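Local coordinates for DUF3501 family protein (Burkholderia pseudomallei K96243, PDB 3FJV) that is of unknown function and folds into a large antiparallel beta sheet flanked by helices, forming a two-chain assembly, at residues H40-Q54 with L80-E94. Sequence-based numbering, arbitrary orientation. Where two conformers were deposited one is given.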
# COMPACT_ATOMS: atom_id res chain seq x y z
N HIS A 40 16.80 -2.87 -2.16
CA HIS A 40 15.36 -2.92 -1.93
C HIS A 40 14.58 -1.62 -2.19
O HIS A 40 13.34 -1.64 -2.09
CB HIS A 40 15.11 -3.36 -0.50
CG HIS A 40 15.74 -4.68 -0.18
ND1 HIS A 40 15.15 -5.88 -0.51
CD2 HIS A 40 16.94 -4.98 0.36
CE1 HIS A 40 15.96 -6.86 -0.17
NE2 HIS A 40 17.04 -6.34 0.38
N LEU A 41 15.27 -0.52 -2.51
CA LEU A 41 14.62 0.75 -2.87
C LEU A 41 14.84 1.08 -4.35
O LEU A 41 15.97 1.02 -4.86
CB LEU A 41 15.13 1.91 -2.04
CG LEU A 41 14.28 2.21 -0.79
CD1 LEU A 41 14.12 0.96 0.04
CD2 LEU A 41 14.99 3.31 -0.02
N ARG A 42 13.76 1.52 -5.00
CA ARG A 42 13.81 1.93 -6.41
C ARG A 42 13.13 3.30 -6.56
O ARG A 42 12.06 3.49 -6.01
CB ARG A 42 13.05 0.90 -7.26
CG ARG A 42 13.60 -0.52 -7.20
CD ARG A 42 15.01 -0.60 -7.78
NE ARG A 42 15.61 -1.94 -7.66
CZ ARG A 42 16.45 -2.35 -6.69
NH1 ARG A 42 16.84 -1.54 -5.70
NH2 ARG A 42 16.92 -3.59 -6.73
N LEU A 43 13.75 4.26 -7.24
CA LEU A 43 13.14 5.56 -7.49
C LEU A 43 12.93 5.71 -9.00
O LEU A 43 13.82 5.41 -9.78
CB LEU A 43 14.05 6.75 -7.09
CG LEU A 43 14.15 7.33 -5.69
CD1 LEU A 43 15.09 8.50 -5.74
CD2 LEU A 43 12.80 7.77 -5.17
N LEU A 44 11.76 6.19 -9.39
CA LEU A 44 11.49 6.58 -10.76
C LEU A 44 11.23 8.05 -10.75
O LEU A 44 10.23 8.51 -10.17
CB LEU A 44 10.32 5.84 -11.38
CG LEU A 44 10.07 6.16 -12.88
CD1 LEU A 44 11.14 5.52 -13.75
CD2 LEU A 44 8.65 5.66 -13.25
N PHE A 45 12.12 8.81 -11.41
CA PHE A 45 11.90 10.23 -11.59
C PHE A 45 10.84 10.45 -12.66
O PHE A 45 10.96 9.95 -13.79
CB PHE A 45 13.20 10.95 -11.90
CG PHE A 45 14.07 11.05 -10.72
CD1 PHE A 45 13.91 12.12 -9.85
CD2 PHE A 45 14.99 10.03 -10.41
CE1 PHE A 45 14.71 12.25 -8.70
CE2 PHE A 45 15.79 10.11 -9.28
CZ PHE A 45 15.63 11.23 -8.38
N GLU A 46 9.78 11.14 -12.28
CA GLU A 46 8.58 11.24 -13.10
C GLU A 46 8.60 12.43 -14.07
O GLU A 46 9.06 13.53 -13.73
CB GLU A 46 7.32 11.27 -12.23
CG GLU A 46 7.21 10.11 -11.27
CD GLU A 46 6.60 8.81 -11.87
OE1 GLU A 46 6.25 8.80 -13.08
OE2 GLU A 46 6.38 7.84 -11.08
N ASP A 47 8.11 12.20 -15.28
CA ASP A 47 7.97 13.27 -16.28
C ASP A 47 6.69 13.09 -17.11
O ASP A 47 5.84 12.26 -16.75
CB ASP A 47 9.26 13.36 -17.17
CG ASP A 47 9.50 12.08 -18.01
OD1 ASP A 47 8.52 11.29 -18.20
OD2 ASP A 47 10.65 11.86 -18.49
N GLU A 48 6.50 13.89 -18.16
CA GLU A 48 5.27 13.80 -18.97
C GLU A 48 5.02 12.36 -19.48
O GLU A 48 3.90 11.83 -19.44
CB GLU A 48 5.30 14.78 -20.14
CG GLU A 48 3.96 14.82 -20.90
CD GLU A 48 3.96 15.70 -22.11
OE1 GLU A 48 5.03 15.91 -22.71
OE2 GLU A 48 2.87 16.08 -22.55
N THR A 49 6.08 11.73 -19.97
CA THR A 49 5.97 10.39 -20.51
C THR A 49 5.52 9.35 -19.45
O THR A 49 4.61 8.58 -19.70
CB THR A 49 7.27 9.98 -21.16
OG1 THR A 49 7.58 10.88 -22.25
CG2 THR A 49 7.20 8.56 -21.67
N THR A 50 6.18 9.34 -18.32
CA THR A 50 5.90 8.38 -17.28
C THR A 50 4.52 8.62 -16.67
O THR A 50 3.82 7.65 -16.35
CB THR A 50 6.95 8.33 -16.14
OG1 THR A 50 6.99 9.57 -15.42
CG2 THR A 50 8.37 8.02 -16.69
N ILE A 51 4.12 9.88 -16.54
CA ILE A 51 2.85 10.23 -15.88
C ILE A 51 1.65 9.95 -16.83
O ILE A 51 0.70 9.29 -16.43
CB ILE A 51 2.84 11.70 -15.34
CG1 ILE A 51 3.94 11.87 -14.27
CG2 ILE A 51 1.44 11.99 -14.67
CD1 ILE A 51 4.26 13.34 -13.88
N ARG A 52 1.73 10.41 -18.07
CA ARG A 52 0.71 10.15 -19.10
C ARG A 52 0.41 8.66 -19.26
O ARG A 52 -0.76 8.26 -19.32
CB ARG A 52 1.15 10.80 -20.41
CG ARG A 52 0.17 10.87 -21.51
CD ARG A 52 0.54 11.98 -22.49
NE ARG A 52 -0.38 11.97 -23.62
CZ ARG A 52 -0.26 11.20 -24.69
NH1 ARG A 52 0.81 10.43 -24.87
NH2 ARG A 52 -1.21 11.20 -25.62
N TYR A 53 1.46 7.85 -19.27
CA TYR A 53 1.33 6.41 -19.31
C TYR A 53 0.58 5.86 -18.10
O TYR A 53 -0.33 5.06 -18.24
CB TYR A 53 2.71 5.77 -19.37
CG TYR A 53 2.72 4.27 -19.29
CD1 TYR A 53 2.30 3.51 -20.37
CD2 TYR A 53 3.16 3.60 -18.17
CE1 TYR A 53 2.28 2.13 -20.34
CE2 TYR A 53 3.21 2.18 -18.14
CZ TYR A 53 2.76 1.46 -19.22
OH TYR A 53 2.79 0.09 -19.25
N GLN A 54 0.96 6.29 -16.90
CA GLN A 54 0.28 5.78 -15.75
C GLN A 54 -1.20 6.11 -15.81
O GLN A 54 -2.03 5.30 -15.40
CB GLN A 54 0.91 6.30 -14.45
CG GLN A 54 2.19 5.57 -14.09
CD GLN A 54 2.96 6.24 -12.99
OE1 GLN A 54 3.97 6.96 -13.25
NE2 GLN A 54 2.50 6.06 -11.79
N LEU A 80 2.96 13.92 -9.04
CA LEU A 80 4.16 13.52 -9.74
C LEU A 80 4.71 14.55 -10.77
O LEU A 80 5.82 14.33 -11.33
CB LEU A 80 3.98 12.15 -10.39
CG LEU A 80 3.45 11.02 -9.52
CD1 LEU A 80 3.37 9.68 -10.26
CD2 LEU A 80 4.33 10.92 -8.28
N VAL A 81 3.95 15.61 -11.05
CA VAL A 81 4.31 16.56 -12.08
C VAL A 81 5.40 17.55 -11.60
O VAL A 81 5.18 18.31 -10.65
CB VAL A 81 3.07 17.31 -12.58
CG1 VAL A 81 3.46 18.31 -13.66
CG2 VAL A 81 2.03 16.28 -13.11
N PRO A 82 6.59 17.53 -12.22
CA PRO A 82 7.60 18.54 -11.84
C PRO A 82 7.18 19.97 -12.20
O PRO A 82 6.42 20.18 -13.12
CB PRO A 82 8.88 18.08 -12.56
CG PRO A 82 8.50 17.10 -13.48
CD PRO A 82 7.08 16.67 -13.31
N ASP A 83 7.57 20.96 -11.42
CA ASP A 83 6.95 22.25 -11.58
C ASP A 83 7.90 23.33 -12.00
O ASP A 83 7.47 24.49 -12.10
CB ASP A 83 6.23 22.68 -10.32
CG ASP A 83 7.12 22.72 -9.14
OD1 ASP A 83 8.37 22.75 -9.32
OD2 ASP A 83 6.56 22.69 -8.02
N GLY A 84 9.17 23.01 -12.23
CA GLY A 84 10.16 24.04 -12.52
C GLY A 84 11.37 24.04 -11.56
O GLY A 84 12.47 24.25 -11.98
N SER A 85 11.11 23.81 -10.28
CA SER A 85 12.12 23.86 -9.26
C SER A 85 12.23 22.59 -8.42
O SER A 85 12.97 22.57 -7.44
CB SER A 85 11.87 25.06 -8.36
OG SER A 85 12.35 26.25 -8.98
N ASN A 86 11.52 21.56 -8.84
CA ASN A 86 11.59 20.32 -8.12
C ASN A 86 11.53 19.10 -9.01
O ASN A 86 10.86 19.04 -10.06
CB ASN A 86 10.47 20.26 -7.13
CG ASN A 86 9.17 20.56 -7.75
OD1 ASN A 86 8.98 20.33 -8.95
ND2 ASN A 86 8.27 21.13 -6.97
N LEU A 87 12.29 18.12 -8.59
CA LEU A 87 12.22 16.81 -9.21
C LEU A 87 11.19 16.01 -8.39
O LEU A 87 11.10 16.14 -7.13
CB LEU A 87 13.58 16.18 -9.15
CG LEU A 87 14.73 16.92 -9.84
CD1 LEU A 87 16.10 16.20 -9.63
CD2 LEU A 87 14.43 17.06 -11.32
N LYS A 88 10.40 15.21 -9.09
CA LYS A 88 9.38 14.35 -8.49
C LYS A 88 9.73 12.89 -8.79
O LYS A 88 10.15 12.59 -9.90
CB LYS A 88 7.97 14.69 -9.03
CG LYS A 88 7.49 16.15 -8.92
CD LYS A 88 7.32 16.60 -7.53
CE LYS A 88 6.66 18.00 -7.46
NZ LYS A 88 5.25 18.02 -7.92
N ALA A 89 9.55 12.00 -7.81
CA ALA A 89 9.88 10.57 -7.93
C ALA A 89 8.89 9.68 -7.15
O ALA A 89 8.29 10.08 -6.15
CB ALA A 89 11.36 10.27 -7.52
N THR A 90 8.61 8.52 -7.72
CA THR A 90 7.91 7.46 -7.05
C THR A 90 8.99 6.54 -6.47
O THR A 90 9.88 6.06 -7.19
CB THR A 90 6.99 6.67 -8.04
OG1 THR A 90 5.98 7.56 -8.55
CG2 THR A 90 6.31 5.51 -7.29
N LEU A 91 8.91 6.34 -5.16
CA LEU A 91 9.79 5.43 -4.43
C LEU A 91 9.02 4.13 -4.19
O LEU A 91 7.89 4.15 -3.68
CB LEU A 91 10.21 6.01 -3.08
CG LEU A 91 11.07 5.16 -2.12
CD1 LEU A 91 12.50 4.93 -2.55
CD2 LEU A 91 11.14 5.81 -0.71
N GLN A 92 9.66 3.02 -4.52
CA GLN A 92 9.08 1.70 -4.26
C GLN A 92 10.04 0.91 -3.41
O GLN A 92 11.23 0.93 -3.65
CB GLN A 92 8.75 0.96 -5.55
CG GLN A 92 7.60 1.63 -6.32
CD GLN A 92 6.93 0.71 -7.32
OE1 GLN A 92 6.35 -0.32 -6.93
NE2 GLN A 92 6.98 1.08 -8.61
N ILE A 93 9.49 0.25 -2.40
CA ILE A 93 10.23 -0.62 -1.49
C ILE A 93 9.80 -2.02 -1.89
O ILE A 93 8.59 -2.31 -1.87
CB ILE A 93 9.81 -0.32 -0.03
CG1 ILE A 93 10.11 1.14 0.31
CG2 ILE A 93 10.57 -1.23 0.98
CD1 ILE A 93 9.31 1.64 1.54
N GLU A 94 10.75 -2.87 -2.27
CA GLU A 94 10.44 -4.20 -2.77
C GLU A 94 11.13 -5.31 -1.98
O GLU A 94 12.36 -5.31 -1.87
CB GLU A 94 10.84 -4.26 -4.25
CG GLU A 94 9.99 -3.29 -5.10
CD GLU A 94 10.57 -3.02 -6.49
OE1 GLU A 94 11.74 -3.38 -6.77
OE2 GLU A 94 9.82 -2.44 -7.31
O HOH W 1 10.89 14.89 -11.88
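His40 meets Glu94 twice: its backbone O accepts from Glu94 N, and its ring N-H at ND1 donates to Glu94 O (ND1 to O 3.2 Å), which lies 1° out of the ring plane. Setting CG beside the backbone N (chi1 -57°) swings the ring edge onto that carbonyl. From here strands 41-45 and 86-93 run antiparallel, their N-to-C directions 149° apart over these segments. Leu41 rests its CG on Leu91 CD1 (3.7 Å). Arg42 and Gln92 form a hydrogen-bonded pair, N to O both ways. Arg42 CG lies 3.4 Å from Glu94 OE1. Arg42 NE stays 4.2 Å from Glu94 OE1, which no guanidinium N-H addresses, so the opposite charges are near each other without a salt bridge. Leu43 CD2 touches both Ala89 CB and Leu91 CB. After the hydrogen-bonded pair Leu44-Thr90, Phe45 takes Ala89 CB over one ring face, a CH-pi contact 4.1 Å from the centroid. Glu46 N extends the pairing to Lys88 O, and its side chain, bent at chi2, turns the carboxylate between two hydroxyls: Thr90 OG1 donates to Glu46 OE2 (2.6 Å) and Thr50 OG1 to Glu46 OE1, joining strand to helix start. There Asp47 and Thr50 make a capping box, and Ile51 packs CD1 against Leu80 CB and Val81 CG2. The paired strands lie between strands 34-37 and 144-150, with Leu43 reaching Leu147 and Leu44 touching Lys30 of helix 12-30; Thr99 of the second subunit packs on Thr90 and Gln92.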